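Side-chain contacts in 373aa long hypothetical citrate synthase (Sulfolobus tokodaii, PDB 1VGP), which is a hypothetical protein of the citrate synthase family, mostly helical in fold and modelled as an assembly of two chains: residues 49-54 / 338-343; 62-67 / 116-121; 247-252 / 290-295. All blocks are in the same frame, centred on the assembly; numbering follows the deposited sequence.

Contact 1. Residues 49-54 / 338-343; sequences LILYGK and GWVAHI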
loop_
_atom_site.group_PDB
_atom_site.type_symbol
_atom_site.label_atom_id
_atom_site.label_comp_id
_atom_site.label_asym_id
_atom_site.label_seq_id
_atom_site.Cartn_x
_atom_site.Cartn_y
_atom_site.Cartn_z
ATOM N N LEU A 49 -11.619 -18.104 -14.280
ATOM C CA LEU A 49 -12.681 -18.505 -13.369
ATOM C C LEU A 49 -12.790 -17.485 -12.253
ATOM O O LEU A 49 -13.876 -17.031 -11.892
ATOM C CB LEU A 49 -12.372 -19.880 -12.771
ATOM C CG LEU A 49 -13.338 -20.394 -11.703
ATOM C CD1 LEU A 49 -14.748 -20.558 -12.285
ATOM C CD2 LEU A 49 -12.819 -21.709 -11.160
ATOM N N ILE A 50 -11.640 -17.124 -11.708
ATOM C CA ILE A 50 -11.611 -16.348 -10.490
ATOM C C ILE A 50 -11.876 -14.882 -10.783
ATOM O O ILE A 50 -12.589 -14.226 -10.029
ATOM C CB ILE A 50 -10.268 -16.574 -9.753
ATOM C CG1 ILE A 50 -10.461 -17.724 -8.765
ATOM C CG2 ILE A 50 -9.813 -15.319 -9.025
ATOM C CD1 ILE A 50 -9.238 -18.095 -7.999
ATOM N N LEU A 51 -11.337 -14.371 -11.887
ATOM C CA LEU A 51 -11.631 -12.992 -12.268
ATOM C C LEU A 51 -13.104 -12.803 -12.650
ATOM O O LEU A 51 -13.726 -11.820 -12.269
ATOM C CB LEU A 51 -10.750 -12.548 -13.441
ATOM C CG LEU A 51 -9.240 -12.385 -13.229
ATOM C CD1 LEU A 51 -8.630 -11.788 -14.479
ATOM C CD2 LEU A 51 -8.969 -11.500 -12.029
ATOM N N TYR A 52 -13.662 -13.739 -13.408
ATOM C CA TYR A 52 -14.965 -13.520 -14.028
ATOM C C TYR A 52 -16.090 -14.355 -13.436
ATOM O O TYR A 52 -17.252 -14.138 -13.752
ATOM C CB TYR A 52 -14.868 -13.779 -15.523
ATOM C CG TYR A 52 -13.917 -12.842 -16.214
ATOM C CD1 TYR A 52 -14.100 -11.463 -16.137
ATOM C CD2 TYR A 52 -12.827 -13.324 -16.936
ATOM C CE1 TYR A 52 -13.222 -10.579 -16.762
ATOM C CE2 TYR A 52 -11.942 -12.453 -17.566
ATOM C CZ TYR A 52 -12.144 -11.081 -17.476
ATOM O OH TYR A 52 -11.279 -10.209 -18.095
ATOM N N GLY A 53 -15.750 -15.319 -12.587
ATOM C CA GLY A 53 -16.780 -16.031 -11.845
ATOM C C GLY A 53 -17.399 -17.214 -12.571
ATOM O O GLY A 53 -18.393 -17.766 -12.109
ATOM N N LYS A 54 -16.828 -17.614 -13.703
ATOM C CA LYS A 54 -17.256 -18.854 -14.342
ATOM C C LYS A 54 -16.168 -19.420 -15.248
ATOM O O LYS A 54 -15.305 -18.681 -15.723
ATOM C CB LYS A 54 -18.539 -18.627 -15.152
ATOM C CG LYS A 54 -18.455 -17.477 -16.149
ATOM C CD LYS A 54 -18.582 -17.958 -17.596
ATOM C CE LYS A 54 -18.401 -16.802 -18.584
ATOM N NZ LYS A 54 -19.168 -17.005 -19.851
ATOM N N GLY A 338 -5.766 -13.158 -7.380
ATOM C CA GLY A 338 -6.757 -12.991 -6.333
ATOM C C GLY A 338 -7.017 -11.535 -5.969
ATOM O O GLY A 338 -8.160 -11.121 -5.809
ATOM N N TRP A 339 -5.953 -10.755 -5.826
ATOM C CA TRP A 339 -6.091 -9.350 -5.486
ATOM C C TRP A 339 -6.932 -8.606 -6.529
ATOM O O TRP A 339 -7.824 -7.826 -6.187
ATOM C CB TRP A 339 -4.713 -8.693 -5.384
ATOM C CG TRP A 339 -3.876 -9.212 -4.267
ATOM C CD1 TRP A 339 -4.311 -9.871 -3.155
ATOM C CD2 TRP A 339 -2.447 -9.118 -4.151
ATOM N NE1 TRP A 339 -3.240 -10.197 -2.351
ATOM C CE2 TRP A 339 -2.091 -9.749 -2.936
ATOM C CE3 TRP A 339 -1.444 -8.559 -4.948
ATOM C CZ2 TRP A 339 -0.759 -9.839 -2.506
ATOM C CZ3 TRP A 339 -0.121 -8.650 -4.517
ATOM C CH2 TRP A 339 0.208 -9.285 -3.308
ATOM N N VAL A 340 -6.635 -8.839 -7.802
ATOM C CA VAL A 340 -7.338 -8.151 -8.875
ATOM C C VAL A 340 -8.812 -8.512 -8.811
ATOM O O VAL A 340 -9.675 -7.650 -8.931
ATOM C CB VAL A 340 -6.764 -8.544 -10.246
ATOM C CG1 VAL A 340 -7.594 -7.941 -11.368
ATOM C CG2 VAL A 340 -5.324 -8.077 -10.338
ATOM N N ALA A 341 -9.085 -9.796 -8.601
ATOM C CA ALA A 341 -10.452 -10.310 -8.529
ATOM C C ALA A 341 -11.250 -9.608 -7.440
ATOM O O ALA A 341 -12.364 -9.143 -7.676
ATOM C CB ALA A 341 -10.441 -11.822 -8.269
ATOM N N HIS A 342 -10.680 -9.549 -6.242
ATOM C CA HIS A 342 -11.372 -8.968 -5.099
ATOM C C HIS A 342 -11.670 -7.496 -5.320
ATOM O O HIS A 342 -12.767 -7.030 -4.992
ATOM C CB HIS A 342 -10.539 -9.155 -3.824
ATOM C CG HIS A 342 -10.729 -10.495 -3.194
ATOM N ND1 HIS A 342 -11.859 -10.819 -2.476
ATOM C CD2 HIS A 342 -9.980 -11.620 -3.249
ATOM C CE1 HIS A 342 -11.799 -12.089 -2.122
ATOM N NE2 HIS A 342 -10.671 -12.600 -2.577
ATOM N N ILE A 343 -10.697 -6.778 -5.884
ATOM C CA ILE A 343 -10.860 -5.370 -6.226
ATOM C C ILE A 343 -12.003 -5.202 -7.231
ATOM O O ILE A 343 -12.875 -4.340 -7.064
ATOM C CB ILE A 343 -9.546 -4.809 -6.816
ATOM C CG1 ILE A 343 -8.481 -4.738 -5.720
ATOM C CG2 ILE A 343 -9.783 -3.447 -7.444
ATOM C CD1 ILE A 343 -7.079 -4.437 -6.221
#
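Ile-50 and Leu-51, in the last turn of helix 43-52, pack against Val-340 and Ala-341 of helix 327-346, a helix-on-helix contact in the mostly alpha-helical citrate synthase fold. The side chains that meet are all apolar, and no hydrogen bond crosses between the segments. The backbones are nearest at Ala-341, where the side chain is small: Ala-341 CA is 4.8 Å from Leu-51 CA. The CB of Ala-341 points at the other helix and meets the branch methyl of Ile-50, Ile-50 CG2 to Ala-341 CB 3.6 Å. Ile-50 O lies against that same alanine CB, 3.7 Å away. Leu-51 sets out along the flank of its helix, but its CG stands anti to the carbonyl carbon (chi1 -68°), and CD2 reaches over to the partner. There Leu-51 CD2 comes within 3.8 Å of Ala-341 N and touches Val-340 CG1 at 3.9 Å and Ala-341 CB at 4.1 Å. Val-340 offers that branch because its CG1 lies anti to the backbone N (chi1 174°).

Beyond Leu-51 the first segment turns away and the packing ends. Tyr-52 points to the helix 58-70 side, its hydroxyl hydrogen-bonded to Asp-114, and Lys-54 is exposed at the surface, where it forms a salt bridge with Glu-60. On the second helix, Trp-339 leaves in the direction of helix 199-210, while His-342 NE2 is hydrogen-bonded to Asp-179 OD2. Gly-53 is where the first helix gives way: its positive phi of 86° departs from helical geometry, yet its amide still closes the last turn, Gly-53 N donating to Leu-49 O at 2.6 Å.

Contact 2. Residues 62-67 / 116-121; sequences NWFQEK and KGIKLI
Ile-118 reaches from helix 113-135 to two residues one turn apart on helix 58-70, Phe-64 and Lys-67, and its two branches divide the work. With CG1 anti to the carbonyl carbon (chi1 -48°), the longer arm carries CD1 to the Phe-64 ring, and CG2 is left to meet the lysine. Phe-64 comes to this methyl by holding CG anti to its own backbone N (chi1 179°), which brings the ring up to helix 113-135. The methyl lies obliquely by the CD1-CE1-CZ side of the ring; the modelled separation there is too short to be trusted. Lys-67 contributes only the root of its chain, Lys-67 CB to Ile-118 CG2 at 3.7 Å. Past CB the chain bends repeatedly and leads off, with Lys-67 CG lying 3.8 Å above one face of the Trp-63 ring, near its rim.

The nearest backbone approach is Lys-67 CA to Ile-118 CA, 6.8 Å. Leu-51 of helix 43-52 touches Phe-64, Tyr-48 meets the Phe-64 ring edge-to-face, and a turn further on Ile-121 rests on helix 327-346.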
loop_
_atom_site.group_PDB
_atom_site.type_symbol
_atom_site.label_atom_id
_atom_site.label_comp_id
_atom_site.label_asym_id
_atom_site.label_seq_id
_atom_site.Cartn_x
_atom_site.Cartn_y
_atom_site.Cartn_z
ATOM N N ASN A 62 -9.603 -18.505 -25.041
ATOM C CA ASN A 62 -8.652 -18.267 -26.114
ATOM C C ASN A 62 -8.337 -16.776 -26.157
ATOM O O ASN A 62 -7.183 -16.379 -26.329
ATOM C CB ASN A 62 -9.241 -18.720 -27.446
ATOM C CG ASN A 62 -8.299 -19.620 -28.215
ATOM O OD1 ASN A 62 -7.737 -20.568 -27.655
ATOM N ND2 ASN A 62 -8.115 -19.333 -29.503
ATOM N N TRP A 63 -9.373 -15.958 -25.989
ATOM C CA TRP A 63 -9.191 -14.531 -25.841
ATOM C C TRP A 63 -8.348 -14.231 -24.610
ATOM O O TRP A 63 -7.506 -13.332 -24.622
ATOM C CB TRP A 63 -10.546 -13.836 -25.703
ATOM C CG TRP A 63 -10.421 -12.411 -25.259
ATOM C CD1 TRP A 63 -10.129 -11.331 -26.040
ATOM C CD2 TRP A 63 -10.545 -11.916 -23.928
ATOM N NE1 TRP A 63 -10.066 -10.195 -25.279
ATOM C CE2 TRP A 63 -10.324 -10.525 -23.966
ATOM C CE3 TRP A 63 -10.835 -12.511 -22.691
ATOM C CZ2 TRP A 63 -10.368 -9.715 -22.833
ATOM C CZ3 TRP A 63 -10.882 -11.711 -21.557
ATOM C CH2 TRP A 63 -10.655 -10.329 -21.637
ATOM N N PHE A 64 -8.582 -14.990 -23.546
ATOM C CA PHE A 64 -8.030 -14.653 -22.245
ATOM C C PHE A 64 -6.537 -14.913 -22.190
ATOM O O PHE A 64 -5.764 -14.060 -21.764
ATOM C CB PHE A 64 -8.725 -15.447 -21.138
ATOM C CG PHE A 64 -8.181 -15.162 -19.773
ATOM C CD1 PHE A 64 -8.475 -13.967 -19.130
ATOM C CD2 PHE A 64 -7.342 -16.075 -19.139
ATOM C CE1 PHE A 64 -7.940 -13.679 -17.877
ATOM C CE2 PHE A 64 -6.801 -15.795 -17.884
ATOM C CZ PHE A 64 -7.101 -14.596 -17.254
ATOM N N GLN A 65 -6.121 -16.095 -22.620
ATOM C CA GLN A 65 -4.700 -16.402 -22.631
ATOM C C GLN A 65 -4.000 -15.711 -23.785
ATOM O O GLN A 65 -2.782 -15.750 -23.885
ATOM C CB GLN A 65 -4.471 -17.913 -22.697
ATOM C CG GLN A 65 -5.226 -18.629 -23.788
ATOM C CD GLN A 65 -5.395 -20.110 -23.499
ATOM O OE1 GLN A 65 -5.601 -20.909 -24.410
ATOM N NE2 GLN A 65 -5.310 -20.483 -22.225
ATOM N N GLU A 66 -4.763 -15.073 -24.657
ATOM C CA GLU A 66 -4.164 -14.248 -25.697
ATOM C C GLU A 66 -3.653 -12.953 -25.068
ATOM O O GLU A 66 -2.515 -12.551 -25.295
ATOM C CB GLU A 66 -5.213 -13.956 -26.779
ATOM C CG GLU A 66 -5.067 -12.617 -27.493
ATOM C CD GLU A 66 -5.519 -12.668 -28.950
ATOM O OE1 GLU A 66 -6.503 -13.397 -29.246
ATOM O OE2 GLU A 66 -4.893 -11.987 -29.792
ATOM N N LYS A 67 -4.498 -12.317 -24.263
ATOM C CA LYS A 67 -4.105 -11.113 -23.548
ATOM C C LYS A 67 -2.902 -11.407 -22.654
ATOM O O LYS A 67 -2.036 -10.549 -22.444
ATOM C CB LYS A 67 -5.276 -10.599 -22.690
ATOM C CG LYS A 67 -6.381 -9.880 -23.466
ATOM C CD LYS A 67 -5.854 -8.641 -24.190
ATOM C CE LYS A 67 -6.897 -7.535 -24.244
ATOM N NZ LYS A 67 -8.176 -8.012 -24.825
ATOM N N LYS A 116 -6.458 -4.128 -17.590
ATOM C CA LYS A 116 -5.327 -3.641 -16.813
ATOM C C LYS A 116 -4.833 -4.754 -15.876
ATOM O O LYS A 116 -3.632 -4.980 -15.734
ATOM C CB LYS A 116 -5.776 -2.416 -16.007
ATOM C CG LYS A 116 -4.668 -1.585 -15.380
ATOM C CD LYS A 116 -3.844 -0.829 -16.421
ATOM C CE LYS A 116 -4.638 0.274 -17.114
ATOM N NZ LYS A 116 -5.568 0.950 -16.176
ATOM N N GLY A 117 -5.769 -5.465 -15.256
ATOM C CA GLY A 117 -5.398 -6.588 -14.406
ATOM C C GLY A 117 -4.651 -7.715 -15.108
ATOM O O GLY A 117 -3.629 -8.174 -14.596
ATOM N N ILE A 118 -5.156 -8.169 -16.256
ATOM C CA ILE A 118 -4.491 -9.220 -17.020
ATOM C C ILE A 118 -3.022 -8.887 -17.224
ATOM O O ILE A 118 -2.134 -9.680 -16.901
ATOM C CB ILE A 118 -5.085 -9.392 -18.425
ATOM C CG1 ILE A 118 -6.613 -9.472 -18.364
ATOM C CG2 ILE A 118 -4.482 -10.618 -19.079
ATOM C CD1 ILE A 118 -7.139 -10.608 -17.557
ATOM N N LYS A 119 -2.768 -7.701 -17.773
ATOM C CA LYS A 119 -1.416 -7.314 -18.159
ATOM C C LYS A 119 -0.478 -7.280 -16.948
ATOM O O LYS A 119 0.646 -7.781 -17.007
ATOM C CB LYS A 119 -1.444 -5.952 -18.874
ATOM C CG LYS A 119 -1.933 -4.779 -18.020
ATOM C CD LYS A 119 -0.956 -3.590 -18.047
ATOM C CE LYS A 119 0.351 -3.900 -17.293
ATOM N NZ LYS A 119 1.373 -2.800 -17.389
ATOM N N LEU A 120 -0.943 -6.702 -15.848
ATOM C CA LEU A 120 -0.181 -6.725 -14.606
ATOM C C LEU A 120 0.185 -8.152 -14.212
ATOM O O LEU A 120 1.349 -8.448 -13.926
ATOM C CB LEU A 120 -0.991 -6.087 -13.475
ATOM C CG LEU A 120 -0.323 -4.943 -12.719
ATOM C CD1 LEU A 120 -1.110 -4.675 -11.444
ATOM C CD2 LEU A 120 1.132 -5.279 -12.404
ATOM N N ILE A 121 -0.824 -9.025 -14.199
ATOM C CA ILE A 121 -0.671 -10.408 -13.754
ATOM C C ILE A 121 0.393 -11.119 -14.595
ATOM O O ILE A 121 1.210 -11.884 -14.085
ATOM C CB ILE A 121 -2.026 -11.163 -13.884
ATOM C CG1 ILE A 121 -3.023 -10.597 -12.876
ATOM C CG2 ILE A 121 -1.832 -12.651 -13.661
ATOM C CD1 ILE A 121 -4.434 -11.055 -13.080
#

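Contact 3. Residues 247-252 / 290-295; sequences QRIMGF and EKVEEI
Ile-249 and Phe-252 are the first and last residues of a type II beta turn that faces Val-292 and Glu-293 on helix 281-300. The turn is closed by a weak hydrogen bond, Phe-252 N to Ile-249 O at 3.0 Å, and its third position is Gly-251, whose positive phi (83°) suits that place. Gly-251 is also tied through its backbone to Asn-308. The other segment is regular helix. The two backbones stay apart: Ile-249 CA to Val-292 CA is 9.0 Å and Phe-252 CA to Glu-293 CA is 8.8 Å, so side chains have to span the gap.

Both Ile-249 and Phe-252 point across it. With chi1 at -60°, the branch methyl of Ile-249 stands opposite the backbone N and is turned to the helix, Ile-249 CG2 lying 4.4 Å from Val-292 CG1, a loose touch. That same valine methyl sits 4.5 Å from Phe-252 CE2, placing it within reach of both Ile-249 and Phe-252. This is a loop-on-helix contact in the helical citrate synthase fold: residues 247-252 belong to the connection between helices 235-244 and 262-278, probably in the smaller domain known from this family.

The Phe-252 ring leads with its para carbon, CZ, which arrives at the helix backbone. Glu-293 O lies 4.1 Å from Phe-252 CZ, at the ring edge and near its plane, whereas Val-292 O approaches obliquely. Within the turn, Met-250 O also lies at the edge of this ring, in its plane. Phe-311 meets the ring with the two planes roughly perpendicular. Glu-293 sends its CB away from the turn; its OE1 makes a salt bridge with Lys-268 and OE2 a hydrogen bond with the hydroxyl of Tyr-260.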
loop_
_atom_site.group_PDB
_atom_site.type_symbol
_atom_site.label_atom_id
_atom_site.label_comp_id
_atom_site.label_asym_id
_atom_site.label_seq_id
_atom_site.Cartn_x
_atom_site.Cartn_y
_atom_site.Cartn_z
ATOM N N GLN A 247 8.198 -24.971 21.051
ATOM C CA GLN A 247 8.534 -24.246 19.839
ATOM C C GLN A 247 7.719 -24.755 18.646
ATOM O O GLN A 247 7.465 -25.955 18.524
ATOM C CB GLN A 247 10.030 -24.396 19.536
ATOM C CG GLN A 247 10.935 -24.010 20.690
ATOM C CD GLN A 247 12.405 -24.251 20.399
ATOM O OE1 GLN A 247 12.881 -25.396 20.361
ATOM N NE2 GLN A 247 13.138 -23.166 20.181
ATOM N N ARG A 248 7.312 -23.840 17.766
ATOM C CA ARG A 248 6.489 -24.189 16.603
ATOM C C ARG A 248 7.161 -25.222 15.683
ATOM O O ARG A 248 8.384 -25.329 15.635
ATOM C CB ARG A 248 6.163 -22.915 15.813
ATOM C CG ARG A 248 4.973 -23.044 14.863
ATOM C CD ARG A 248 3.635 -23.160 15.617
ATOM N NE ARG A 248 3.509 -24.414 16.369
ATOM C CZ ARG A 248 2.889 -25.508 15.929
ATOM N NH1 ARG A 248 2.277 -25.504 14.752
ATOM N NH2 ARG A 248 2.891 -26.611 16.672
ATOM N N ILE A 249 6.352 -25.988 14.961
ATOM C CA ILE A 249 6.866 -26.841 13.896
ATOM C C ILE A 249 6.525 -26.218 12.555
ATOM O O ILE A 249 5.360 -26.166 12.178
ATOM C CB ILE A 249 6.244 -28.251 13.941
ATOM C CG1 ILE A 249 6.562 -28.922 15.285
ATOM C CG2 ILE A 249 6.775 -29.092 12.787
ATOM C CD1 ILE A 249 8.050 -29.162 15.542
ATOM N N MET A 250 7.544 -25.739 11.848
ATOM C CA MET A 250 7.354 -25.021 10.591
ATOM C C MET A 250 6.551 -25.843 9.602
ATOM O O MET A 250 6.793 -27.040 9.430
ATOM C CB MET A 250 8.709 -24.667 9.979
ATOM C CG MET A 250 9.692 -24.076 10.973
ATOM S SD MET A 250 9.027 -22.609 11.787
ATOM C CE MET A 250 10.558 -21.753 12.177
ATOM N N GLY A 251 5.591 -25.192 8.953
ATOM C CA GLY A 251 4.754 -25.868 7.979
ATOM C C GLY A 251 3.602 -26.624 8.611
ATOM O O GLY A 251 2.932 -27.421 7.951
ATOM N N PHE A 252 3.368 -26.384 9.895
ATOM C CA PHE A 252 2.227 -26.986 10.566
ATOM C C PHE A 252 1.298 -25.917 11.104
ATOM O O PHE A 252 1.687 -24.763 11.244
ATOM C CB PHE A 252 2.690 -27.875 11.705
ATOM C CG PHE A 252 2.901 -29.306 11.309
ATOM C CD1 PHE A 252 2.004 -30.292 11.711
ATOM C CD2 PHE A 252 4.010 -29.675 10.552
ATOM C CE1 PHE A 252 2.213 -31.628 11.364
ATOM C CE2 PHE A 252 4.231 -31.016 10.197
ATOM C CZ PHE A 252 3.336 -31.994 10.601
ATOM N N GLU A 290 8.891 -36.205 5.127
ATOM C CA GLU A 290 7.919 -37.249 5.408
ATOM C C GLU A 290 8.026 -37.698 6.855
ATOM O O GLU A 290 7.022 -37.805 7.558
ATOM C CB GLU A 290 8.124 -38.439 4.469
ATOM C CG GLU A 290 7.020 -38.553 3.436
ATOM C CD GLU A 290 7.361 -39.510 2.319
ATOM O OE1 GLU A 290 6.682 -39.454 1.262
ATOM O OE2 GLU A 290 8.305 -40.316 2.498
ATOM N N LYS A 291 9.252 -37.942 7.299
ATOM C CA LYS A 291 9.509 -38.269 8.691
ATOM C C LYS A 291 8.931 -37.229 9.650
ATOM O O LYS A 291 8.318 -37.576 10.666
ATOM C CB LYS A 291 11.013 -38.402 8.914
ATOM C CG LYS A 291 11.516 -39.816 8.799
ATOM C CD LYS A 291 11.428 -40.525 10.133
ATOM C CE LYS A 291 11.331 -42.023 9.928
ATOM N NZ LYS A 291 10.338 -42.356 8.853
ATOM N N VAL A 292 9.131 -35.955 9.330
ATOM C CA VAL A 292 8.572 -34.872 10.134
ATOM C C VAL A 292 7.045 -34.867 10.055
ATOM O O VAL A 292 6.377 -34.677 11.071
ATOM C CB VAL A 292 9.107 -33.500 9.664
ATOM C CG1 VAL A 292 8.493 -32.390 10.490
ATOM C CG2 VAL A 292 10.611 -33.471 9.785
ATOM N N GLU A 293 6.501 -35.080 8.854
ATOM C CA GLU A 293 5.055 -35.137 8.669
ATOM C C GLU A 293 4.469 -36.229 9.554
ATOM O O GLU A 293 3.450 -36.041 10.231
ATOM C CB GLU A 293 4.715 -35.441 7.204
ATOM C CG GLU A 293 3.213 -35.462 6.914
ATOM C CD GLU A 293 2.879 -36.048 5.550
ATOM O OE1 GLU A 293 3.810 -36.293 4.762
ATOM O OE2 GLU A 293 1.676 -36.263 5.263
ATOM N N GLU A 294 5.131 -37.379 9.539
ATOM C CA GLU A 294 4.676 -38.545 10.280
ATOM C C GLU A 294 4.580 -38.238 11.777
ATOM O O GLU A 294 3.499 -38.330 12.369
ATOM C CB GLU A 294 5.641 -39.693 10.018
ATOM C CG GLU A 294 5.204 -41.033 10.570
ATOM C CD GLU A 294 5.951 -42.189 9.922
ATOM O OE1 GLU A 294 5.780 -43.347 10.379
ATOM O OE2 GLU A 294 6.706 -41.938 8.951
ATOM N N ILE A 295 5.703 -37.866 12.387
ATOM C CA ILE A 295 5.735 -37.649 13.833
ATOM C C ILE A 295 4.972 -36.374 14.186
ATOM O O ILE A 295 4.363 -36.275 15.262
ATOM C CB ILE A 295 7.197 -37.541 14.363
ATOM C CG1 ILE A 295 7.201 -37.453 15.892
ATOM C CG2 ILE A 295 7.881 -36.314 13.767
ATOM C CD1 ILE A 295 8.552 -37.745 16.520
#

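Overall arrangement
Contacts 1 and 2 are neighbours, their centres 12 Å apart, and their side chains touch to form one continuous packing region. Leu-51 CD1 joins them, touching Ile-118 CD1 at 3.6 Å, and Val-340 CG1 rests near Gly-117 CA. Helices 43-52 and 58-70, consecutive in the chain, are thereby packed with helices 113-135 and 327-346, bringing early and late parts of the sequence together. Contact 3 lies across the chain's centre, its centre about 33 Å from that of contact 1 and about 39 Å from that of contact 2, without touching either. Along the chain contact 2 closes before contact 3 opens, and both form within the length of chain that contact 1 closes.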